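Local structure of ribonucleoside-diphosphate reductase, alpha chain (Actinobacillus ureae ATCC 25976, 6DQX) at residues Q180-I185 with I245-F250; G190-W195 with Y210-G215; K235-K240 with Q537-A542. The protein probably reduces ribonucleoside diphosphates to their deoxy forms, as the catalytic alpha subunit of a class Id ribonucleotide reductase. All coordinates share one frame; numbering follows the deposited sequence.

Contact 1 (Q180-I185 with I245-F250); sequences QFAGYI and IPYLFF
Y184 and F249 meet through apolar atoms: CE2 of the Y184 ring lies 4.0 Å from CB of F249, and the two side chains cross at about a right angle. In F249 the ring carbon CG is turned anti to the backbone N (chi1 175°), which carries the phenyl group away from the strand 181-185 and presents the CB methylene to the tyrosine. The F249 side chain also packs on C213 and M279. A second apolar contact joins A182 and Y247. The methyl CB of A182 comes to the edge of the Y247 ring, close to its plane, 4.3 Å from CE2. Alanine suits this place: its short methyl just reaches the edge of the tyrosine ring.

The two strands belong to one parallel half of the ten-stranded alpha/beta barrel of ribonucleotide reductases (strands 105-109, 134-137, 181-186, 209-213 and 247-249), and they are not direct neighbours there. Strand 209-213 runs between them and pairs with both, G211 bonding to G183 and V212 to Y247 and F249. The 8.9 Å between the axes of 181-185 and 247-249, and the 48° between their directions, reflect this intervening strand and the twist of the sheet. A182, Y184, Y247 and F249 therefore meet by reaching across one face of it, whereas F181 packs on helix 156-170.

The polar element is the phenol of Y184. Its OH is 4.0 Å from CD2 of Y247, a packing distance at which the two tyrosines again cross nearly perpendicularly. The same hydroxyl donates a hydrogen bond to the backbone oxygen of N273, so this buried polar atom is satisfied by a loop. Tyrosine suits the position by combining an apolar ring that fills the interior with a terminal hydroxyl that bonds N273 O.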
loop_
_atom_site.group_PDB
_atom_site.type_symbol
_atom_site.label_atom_id
_atom_site.label_comp_id
_atom_site.label_asym_id
_atom_site.label_seq_id
_atom_site.Cartn_x
_atom_site.Cartn_y
_atom_site.Cartn_z
ATOM N N GLN A 180 -4.758 -6.090 11.872
ATOM C CA GLN A 180 -3.693 -6.168 12.867
ATOM C C GLN A 180 -2.394 -6.702 12.254
ATOM O O GLN A 180 -2.362 -7.769 11.619
ATOM C CB GLN A 180 -4.122 -7.029 14.034
ATOM C CG GLN A 180 -4.943 -6.274 15.070
ATOM C CD GLN A 180 -5.341 -7.159 16.220
ATOM O OE1 GLN A 180 -5.894 -8.242 16.018
ATOM N NE2 GLN A 180 -5.070 -6.710 17.434
ATOM N N PHE A 181 -1.323 -5.962 12.486
ATOM C CA PHE A 181 -0.031 -6.222 11.888
ATOM C C PHE A 181 1.089 -5.948 12.871
ATOM O O PHE A 181 1.037 -4.968 13.647
ATOM C CB PHE A 181 0.129 -5.338 10.630
ATOM C CG PHE A 181 1.440 -5.509 9.928
ATOM C CD1 PHE A 181 1.650 -6.573 9.052
ATOM C CD2 PHE A 181 2.442 -4.594 10.087
ATOM C CE1 PHE A 181 2.853 -6.717 8.382
ATOM C CE2 PHE A 181 3.650 -4.734 9.448
ATOM C CZ PHE A 181 3.861 -5.803 8.585
ATOM N N ALA A 182 2.106 -6.791 12.847
ATOM C CA ALA A 182 3.317 -6.579 13.614
ATOM C C ALA A 182 4.533 -6.640 12.742
ATOM O O ALA A 182 4.739 -7.611 11.990
ATOM C CB ALA A 182 3.454 -7.614 14.735
ATOM N N GLY A 183 5.356 -5.606 12.832
ATOM C CA GLY A 183 6.632 -5.573 12.120
ATOM C C GLY A 183 7.776 -5.892 13.053
ATOM O O GLY A 183 7.773 -5.438 14.188
ATOM N N TYR A 184 8.757 -6.646 12.578
ATOM C CA TYR A 184 9.962 -6.972 13.354
ATOM C C TYR A 184 11.236 -6.355 12.765
ATOM O O TYR A 184 11.489 -6.467 11.564
ATOM C CB TYR A 184 10.119 -8.484 13.440
ATOM C CG TYR A 184 9.125 -9.143 14.382
ATOM C CD1 TYR A 184 7.813 -9.378 13.999
ATOM C CD2 TYR A 184 9.518 -9.551 15.646
ATOM C CE1 TYR A 184 6.914 -9.995 14.857
ATOM C CE2 TYR A 184 8.631 -10.173 16.509
ATOM C CZ TYR A 184 7.347 -10.399 16.111
ATOM O OH TYR A 184 6.478 -11.018 16.956
ATOM N N ILE A 185 12.055 -5.776 13.645
ATOM C CA ILE A 185 13.315 -5.116 13.281
ATOM C C ILE A 185 14.418 -5.581 14.250
ATOM O O ILE A 185 14.162 -5.752 15.450
ATOM C CB ILE A 185 13.098 -3.566 13.300
ATOM C CG1 ILE A 185 14.247 -2.816 12.634
ATOM C CG2 ILE A 185 12.842 -3.036 14.704
ATOM C CD1 ILE A 185 14.263 -2.961 11.135
ATOM N N ILE A 245 4.916 -2.537 24.706
ATOM C CA ILE A 245 5.694 -3.014 23.575
ATOM C C ILE A 245 6.960 -2.151 23.460
ATOM O O ILE A 245 7.053 -1.103 24.140
ATOM C CB ILE A 245 4.815 -3.028 22.299
ATOM C CG1 ILE A 245 4.550 -1.599 21.776
ATOM C CG2 ILE A 245 3.526 -3.787 22.554
ATOM C CD1 ILE A 245 4.244 -1.566 20.301
ATOM N N PRO A 246 7.936 -2.516 22.626
ATOM C CA PRO A 246 7.891 -3.629 21.648
ATOM C C PRO A 246 7.836 -5.023 22.255
ATOM O O PRO A 246 8.304 -5.233 23.357
ATOM C CB PRO A 246 9.229 -3.489 20.914
ATOM C CG PRO A 246 10.135 -2.795 21.883
ATOM C CD PRO A 246 9.256 -1.867 22.657
ATOM N N TYR A 247 7.356 -5.975 21.470
ATOM C CA TYR A 247 7.650 -7.399 21.724
ATOM C C TYR A 247 9.155 -7.659 21.641
ATOM O O TYR A 247 9.902 -6.947 20.956
ATOM C CB TYR A 247 6.920 -8.302 20.692
ATOM C CG TYR A 247 5.467 -7.940 20.448
ATOM C CD1 TYR A 247 4.679 -7.450 21.471
ATOM C CD2 TYR A 247 4.877 -8.113 19.189
ATOM C CE1 TYR A 247 3.356 -7.132 21.274
ATOM C CE2 TYR A 247 3.538 -7.788 18.982
ATOM C CZ TYR A 247 2.795 -7.290 20.030
ATOM O OH TYR A 247 1.454 -6.947 19.879
ATOM N N LEU A 248 9.625 -8.668 22.372
ATOM C CA LEU A 248 11.000 -9.100 22.287
ATOM C C LEU A 248 11.069 -10.440 21.574
ATOM O O LEU A 248 10.311 -11.348 21.895
ATOM C CB LEU A 248 11.590 -9.214 23.677
ATOM C CG LEU A 248 11.657 -7.859 24.403
ATOM C CD1 LEU A 248 12.022 -8.080 25.858
ATOM C CD2 LEU A 248 12.666 -6.948 23.721
ATOM N N PHE A 249 11.972 -10.537 20.604
ATOM C CA PHE A 249 12.228 -11.793 19.881
ATOM C C PHE A 249 13.691 -12.109 20.105
ATOM O O PHE A 249 14.594 -11.421 19.594
ATOM C CB PHE A 249 11.847 -11.640 18.411
ATOM C CG PHE A 249 12.170 -12.833 17.560
ATOM C CD1 PHE A 249 11.444 -14.005 17.671
ATOM C CD2 PHE A 249 13.187 -12.779 16.630
ATOM C CE1 PHE A 249 11.742 -15.103 16.865
ATOM C CE2 PHE A 249 13.490 -13.867 15.826
ATOM C CZ PHE A 249 12.772 -15.034 15.957
ATOM N N PHE A 250 13.951 -13.112 20.947
ATOM C CA PHE A 250 15.327 -13.550 21.205
ATOM C C PHE A 250 15.776 -14.502 20.119
ATOM O O PHE A 250 15.644 -15.710 20.215
ATOM C CB PHE A 250 15.432 -14.163 22.602
ATOM C CG PHE A 250 15.150 -13.182 23.686
ATOM C CD1 PHE A 250 15.931 -12.035 23.795
ATOM C CD2 PHE A 250 14.103 -13.369 24.577
ATOM C CE1 PHE A 250 15.672 -11.106 24.793
ATOM C CE2 PHE A 250 13.844 -12.433 25.575
ATOM C CZ PHE A 250 14.637 -11.314 25.678
#

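Contact 2 (G190-W195 with Y210-G215); sequences GDIDEW and YGVCVG
W195, in the short helix 192-195, has its CA 8.1 Å from CA of Y210 in the strand, while one turn earlier the CA of I192 lies 8.6 Å from that of V212. Between the first two, the side chains slide past each other in opposite directions. The six-membered part of the indole presents its edge: CE3 of W195 is 4.0 Å from CD2 of Y210, and CB of Y210 also lies in the indole plane. Y210 has CG between its own backbone N and carbonyl carbon (chi1 74°), which folds the phenol beside the end of the helix, where the carbonyl oxygen of W195 comes within 3.3 Å of CZ of Y210.

This is the helix of a beta-alpha-beta crossover, in which strand 181-186 leads through helix 192-195 to the parallel strand 209-213 of the barrel. Aromatic residues suit the join because their long reach spans the gap between helix and strand, the indole doing so by its edge. The indole has two more partners: S157 OG, hydrogen-bonded to NE1, and F138, whose ring meets it edge-to-face.

I192 contributes a smaller branched contact, its CD1 lying 4.2 Å from CG2 of V212 where the two side chains cross at about a right angle. L232 and L236 of helix 227-243 extend this apolar layer, L232 against I192 and L236 against V212.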
loop_
_atom_site.group_PDB
_atom_site.type_symbol
_atom_site.label_atom_id
_atom_site.label_comp_id
_atom_site.label_asym_id
_atom_site.label_seq_id
_atom_site.Cartn_x
_atom_site.Cartn_y
_atom_site.Cartn_z
ATOM N N GLY A 190 20.289 -0.210 11.490
ATOM C CA GLY A 190 20.508 1.225 11.371
ATOM C C GLY A 190 19.351 2.088 11.789
ATOM O O GLY A 190 19.576 3.186 12.304
ATOM N N ASP A 191 18.114 1.612 11.599
ATOM C CA ASP A 191 16.917 2.406 11.848
ATOM C C ASP A 191 16.254 2.169 13.211
ATOM O O ASP A 191 15.149 2.652 13.442
ATOM C CB ASP A 191 15.876 2.178 10.743
ATOM C CG ASP A 191 16.403 2.452 9.345
ATOM O OD1 ASP A 191 17.249 3.362 9.161
ATOM O OD2 ASP A 191 15.960 1.736 8.411
ATOM N N ILE A 192 16.921 1.453 14.113
ATOM C CA ILE A 192 16.322 1.083 15.391
ATOM C C ILE A 192 15.749 2.285 16.171
ATOM O O ILE A 192 14.657 2.207 16.717
ATOM C CB ILE A 192 17.301 0.219 16.247
ATOM C CG1 ILE A 192 16.587 -0.411 17.460
ATOM C CG2 ILE A 192 18.513 1.000 16.739
ATOM C CD1 ILE A 192 15.341 -1.206 17.134
ATOM N N ASP A 193 16.472 3.405 16.187
ATOM C CA ASP A 193 15.974 4.619 16.880
ATOM C C ASP A 193 14.639 5.115 16.324
ATOM O O ASP A 193 13.792 5.574 17.093
ATOM C CB ASP A 193 17.010 5.757 16.842
ATOM C CG ASP A 193 18.235 5.480 17.702
ATOM O OD1 ASP A 193 18.096 4.829 18.760
ATOM O OD2 ASP A 193 19.350 5.939 17.328
ATOM N N GLU A 194 14.424 5.006 15.007
ATOM C CA GLU A 194 13.141 5.416 14.442
ATOM C C GLU A 194 12.008 4.490 14.886
ATOM O O GLU A 194 10.924 4.942 15.178
ATOM C CB GLU A 194 13.170 5.472 12.916
ATOM C CG GLU A 194 14.106 6.524 12.340
ATOM C CD GLU A 194 13.973 6.607 10.838
ATOM O OE1 GLU A 194 14.929 6.214 10.118
ATOM O OE2 GLU A 194 12.890 7.011 10.376
ATOM N N TRP A 195 12.268 3.185 14.892
ATOM C CA TRP A 195 11.255 2.206 15.321
ATOM C C TRP A 195 10.887 2.360 16.804
ATOM O O TRP A 195 9.732 2.216 17.161
ATOM C CB TRP A 195 11.749 0.787 15.058
ATOM C CG TRP A 195 11.716 0.391 13.620
ATOM C CD1 TRP A 195 12.586 0.775 12.637
ATOM C CD2 TRP A 195 10.768 -0.475 12.996
ATOM N NE1 TRP A 195 12.251 0.182 11.442
ATOM C CE2 TRP A 195 11.134 -0.587 11.628
ATOM C CE3 TRP A 195 9.642 -1.173 13.454
ATOM C CZ2 TRP A 195 10.409 -1.360 10.716
ATOM C CZ3 TRP A 195 8.925 -1.959 12.540
ATOM C CH2 TRP A 195 9.297 -2.023 11.185
ATOM N N TYR A 210 4.963 -3.694 16.899
ATOM C CA TYR A 210 6.288 -4.122 16.518
ATOM C C TYR A 210 7.009 -4.911 17.587
ATOM O O TYR A 210 6.680 -4.842 18.772
ATOM C CB TYR A 210 7.196 -2.973 16.018
ATOM C CG TYR A 210 7.735 -2.018 17.089
ATOM C CD1 TYR A 210 6.878 -1.259 17.869
ATOM C CD2 TYR A 210 9.090 -1.912 17.315
ATOM C CE1 TYR A 210 7.365 -0.404 18.857
ATOM C CE2 TYR A 210 9.596 -1.068 18.283
ATOM C CZ TYR A 210 8.727 -0.311 19.035
ATOM O OH TYR A 210 9.267 0.486 19.984
ATOM N N GLY A 211 7.986 -5.666 17.099
ATOM C CA GLY A 211 8.901 -6.434 17.893
ATOM C C GLY A 211 10.323 -6.136 17.508
ATOM O O GLY A 211 10.619 -5.757 16.362
ATOM N N VAL A 212 11.216 -6.332 18.467
ATOM C CA VAL A 212 12.634 -6.111 18.279
ATOM C C VAL A 212 13.397 -7.418 18.438
ATOM O O VAL A 212 13.241 -8.140 19.449
ATOM C CB VAL A 212 13.160 -5.039 19.247
ATOM C CG1 VAL A 212 14.676 -4.934 19.134
ATOM C CG2 VAL A 212 12.505 -3.693 18.924
ATOM N N CYS A 213 14.197 -7.731 17.436
ATOM C CA CYS A 213 14.996 -8.950 17.439
ATOM C C CYS A 213 16.349 -8.712 18.085
ATOM O O CYS A 213 17.148 -7.918 17.602
ATOM C CB CYS A 213 15.132 -9.528 16.025
ATOM S SG CYS A 213 13.611 -9.435 15.073
ATOM N N VAL A 214 16.597 -9.411 19.192
ATOM C CA VAL A 214 17.746 -9.155 20.055
ATOM C C VAL A 214 18.593 -10.406 20.187
ATOM O O VAL A 214 18.095 -11.433 20.694
ATOM C CB VAL A 214 17.268 -8.763 21.480
ATOM C CG1 VAL A 214 18.466 -8.457 22.375
ATOM C CG2 VAL A 214 16.314 -7.592 21.421
ATOM N N GLY A 215 19.846 -10.326 19.730
ATOM C CA GLY A 215 20.785 -11.438 19.726
ATOM C C GLY A 215 21.540 -11.620 21.039
ATOM O O GLY A 215 21.637 -10.702 21.861
#

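Contact 3 (K235-K240 with Q537-A542); sequences KLLQRK and QLYLTA
L237 and K240 of helix 227-243 pack against Y539 of helix 532-544, a helix-helix contact in the alpha/beta barrel. Each helix leads into a strand, 247-249 and 549-554 respectively, and those strands are antiparallel neighbours.

Y539 supplies the surface on its side, with CG anti to the carbonyl carbon (chi1 -66°) and the ring extended across to the other helix. L237 and the tyrosine slide past each other in opposite directions, and the leucine methyl CD2 approaches CD2 of the Y539 ring obliquely, at 3.5 Å. A forked leucine suits this place because one methyl of the fork reaches the ring.

K240 meets the far end of the same ring with its aliphatic stem. Its CE is 3.4 Å from the phenolic OH of Y539 and 3.8 Å from CZ. The stem is nearly straight as far as CE and then bends at chi4 (54°), turning NZ away to the backbone oxygens of G244, P246 and Y551. Lysine thus offers methylenes to the tyrosine and a charged end to three carbonyls. The Y539 hydroxyl, in turn, is hydrogen-bonded to OE1 of Q553.

Within helix 532-544, Q537 O accepts from both faces of its carbonyl plane: T541 N on one side and, at 2.9 Å on the other, T541 OG1, which stands 38° out of the plane.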
loop_
_atom_site.group_PDB
_atom_site.type_symbol
_atom_site.label_atom_id
_atom_site.label_comp_id
_atom_site.label_asym_id
_atom_site.label_seq_id
_atom_site.Cartn_x
_atom_site.Cartn_y
_atom_site.Cartn_z
ATOM N N LYS A 235 16.331 2.606 26.746
ATOM C CA LYS A 235 15.221 3.223 26.027
ATOM C C LYS A 235 14.139 2.191 25.640
ATOM O O LYS A 235 12.959 2.449 25.776
ATOM C CB LYS A 235 15.742 3.968 24.783
ATOM C CG LYS A 235 14.659 4.750 24.067
ATOM C CD LYS A 235 15.158 5.548 22.869
ATOM C CE LYS A 235 13.969 6.256 22.222
ATOM N NZ LYS A 235 14.354 7.193 21.129
ATOM N N LEU A 236 14.554 1.020 25.165
ATOM C CA LEU A 236 13.601 -0.044 24.824
ATOM C C LEU A 236 12.752 -0.427 26.042
ATOM O O LEU A 236 11.521 -0.494 25.954
ATOM C CB LEU A 236 14.351 -1.259 24.260
ATOM C CG LEU A 236 13.494 -2.375 23.654
ATOM C CD1 LEU A 236 14.325 -3.199 22.676
ATOM C CD2 LEU A 236 12.883 -3.256 24.737
ATOM N N LEU A 237 13.410 -0.649 27.180
ATOM C CA LEU A 237 12.708 -0.949 28.454
ATOM C C LEU A 237 11.759 0.176 28.870
ATOM O O LEU A 237 10.665 -0.092 29.363
ATOM C CB LEU A 237 13.694 -1.223 29.606
ATOM C CG LEU A 237 14.711 -2.365 29.519
ATOM C CD1 LEU A 237 15.442 -2.486 30.848
ATOM C CD2 LEU A 237 14.080 -3.684 29.125
ATOM N N GLN A 238 12.179 1.426 28.675
ATOM C CA GLN A 238 11.311 2.598 28.939
ATOM C C GLN A 238 10.063 2.556 28.060
ATOM O O GLN A 238 8.956 2.749 28.540
ATOM C CB GLN A 238 12.062 3.916 28.709
ATOM C CG GLN A 238 11.336 5.171 29.199
ATOM C CD GLN A 238 11.943 6.481 28.669
ATOM O OE1 GLN A 238 12.915 6.480 27.903
ATOM N NE2 GLN A 238 11.361 7.610 29.081
ATOM N N ARG A 239 10.247 2.275 26.769
ATOM C CA ARG A 239 9.121 2.147 25.837
ATOM C C ARG A 239 8.130 1.027 26.232
ATOM O O ARG A 239 6.917 1.180 26.140
ATOM C CB ARG A 239 9.651 1.909 24.410
ATOM C CG ARG A 239 10.493 3.048 23.819
ATOM C CD ARG A 239 9.743 4.379 23.787
ATOM N NE ARG A 239 8.421 4.221 23.170
ATOM C CZ ARG A 239 7.324 4.931 23.456
ATOM N NH1 ARG A 239 6.189 4.666 22.803
ATOM N NH2 ARG A 239 7.331 5.893 24.385
ATOM N N LYS A 240 8.667 -0.084 26.716
ATOM C CA LYS A 240 7.862 -1.245 27.100
ATOM C C LYS A 240 7.047 -1.016 28.379
ATOM O O LYS A 240 5.909 -1.489 28.508
ATOM C CB LYS A 240 8.780 -2.455 27.241
ATOM C CG LYS A 240 8.055 -3.765 27.060
ATOM C CD LYS A 240 9.028 -4.893 26.735
ATOM C CE LYS A 240 8.269 -6.199 26.643
ATOM N NZ LYS A 240 7.133 -6.146 25.703
ATOM N N GLN A 537 16.879 -6.993 34.819
ATOM C CA GLN A 537 17.300 -8.352 35.191
ATOM C C GLN A 537 16.287 -9.416 34.755
ATOM O O GLN A 537 16.700 -10.480 34.308
ATOM C CB GLN A 537 17.629 -8.493 36.699
ATOM C CG GLN A 537 18.292 -9.830 37.088
ATOM C CD GLN A 537 19.567 -10.133 36.287
ATOM O OE1 GLN A 537 20.504 -9.335 36.275
ATOM N NE2 GLN A 537 19.592 -11.282 35.591
ATOM N N LEU A 538 14.985 -9.125 34.861
ATOM C CA LEU A 538 13.970 -10.106 34.476
ATOM C C LEU A 538 14.086 -10.464 32.996
ATOM O O LEU A 538 14.111 -11.635 32.663
ATOM C CB LEU A 538 12.555 -9.623 34.787
ATOM C CG LEU A 538 11.449 -10.658 34.601
ATOM C CD1 LEU A 538 11.595 -11.798 35.593
ATOM C CD2 LEU A 538 10.088 -10.006 34.755
ATOM N N TYR A 539 14.151 -9.455 32.111
ATOM C CA TYR A 539 14.318 -9.721 30.678
ATOM C C TYR A 539 15.642 -10.407 30.322
ATOM O O TYR A 539 15.690 -11.307 29.470
ATOM C CB TYR A 539 14.113 -8.436 29.838
ATOM C CG TYR A 539 12.694 -7.901 29.873
ATOM C CD1 TYR A 539 11.624 -8.694 29.521
ATOM C CD2 TYR A 539 12.422 -6.597 30.275
ATOM C CE1 TYR A 539 10.332 -8.212 29.552
ATOM C CE2 TYR A 539 11.125 -6.102 30.310
ATOM C CZ TYR A 539 10.079 -6.926 29.951
ATOM O OH TYR A 539 8.795 -6.488 29.958
ATOM N N LEU A 540 16.718 -10.021 30.990
ATOM C CA LEU A 540 17.999 -10.678 30.779
ATOM C C LEU A 540 17.940 -12.156 31.213
ATOM O O LEU A 540 18.485 -13.042 30.535
ATOM C CB LEU A 540 19.107 -9.947 31.517
ATOM C CG LEU A 540 19.423 -8.530 31.009
ATOM C CD1 LEU A 540 20.444 -7.865 31.929
ATOM C CD2 LEU A 540 19.906 -8.561 29.577
ATOM N N THR A 541 17.277 -12.407 32.326
ATOM C CA THR A 541 17.048 -13.785 32.784
ATOM C C THR A 541 16.226 -14.575 31.764
ATOM O O THR A 541 16.566 -15.728 31.470
ATOM C CB THR A 541 16.386 -13.789 34.150
ATOM O OG1 THR A 541 17.311 -13.224 35.091
ATOM C CG2 THR A 541 16.000 -15.200 34.589
ATOM N N ALA A 542 15.207 -13.930 31.186
ATOM C CA ALA A 542 14.393 -14.557 30.139
ATOM C C ALA A 542 15.250 -15.065 28.999
ATOM O O ALA A 542 15.133 -16.236 28.600
ATOM C CB ALA A 542 13.325 -13.604 29.623
#

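All three contacts are buried, but they sit in different layers. Contact 1 is nearest the chain's centre, about 13 Å from it, and is made by side chains of two strands across a third. Contacts 2 and 3, at about 21 Å and 20 Å, involve helices. Strand 209-213 ties the first two together, pairing with both strands of contact 1 and carrying half of contact 2. Helix 227-243 links contact 3 to both, leading into strand 247-249 and lying against strand 209-213. Aromatic residues serve all three with differing partners: a methyl, a methylene and another tyrosine in contact 1, an indole and a helix-end carbonyl in contact 2, a leucine methyl and lysine methylenes in contact 3.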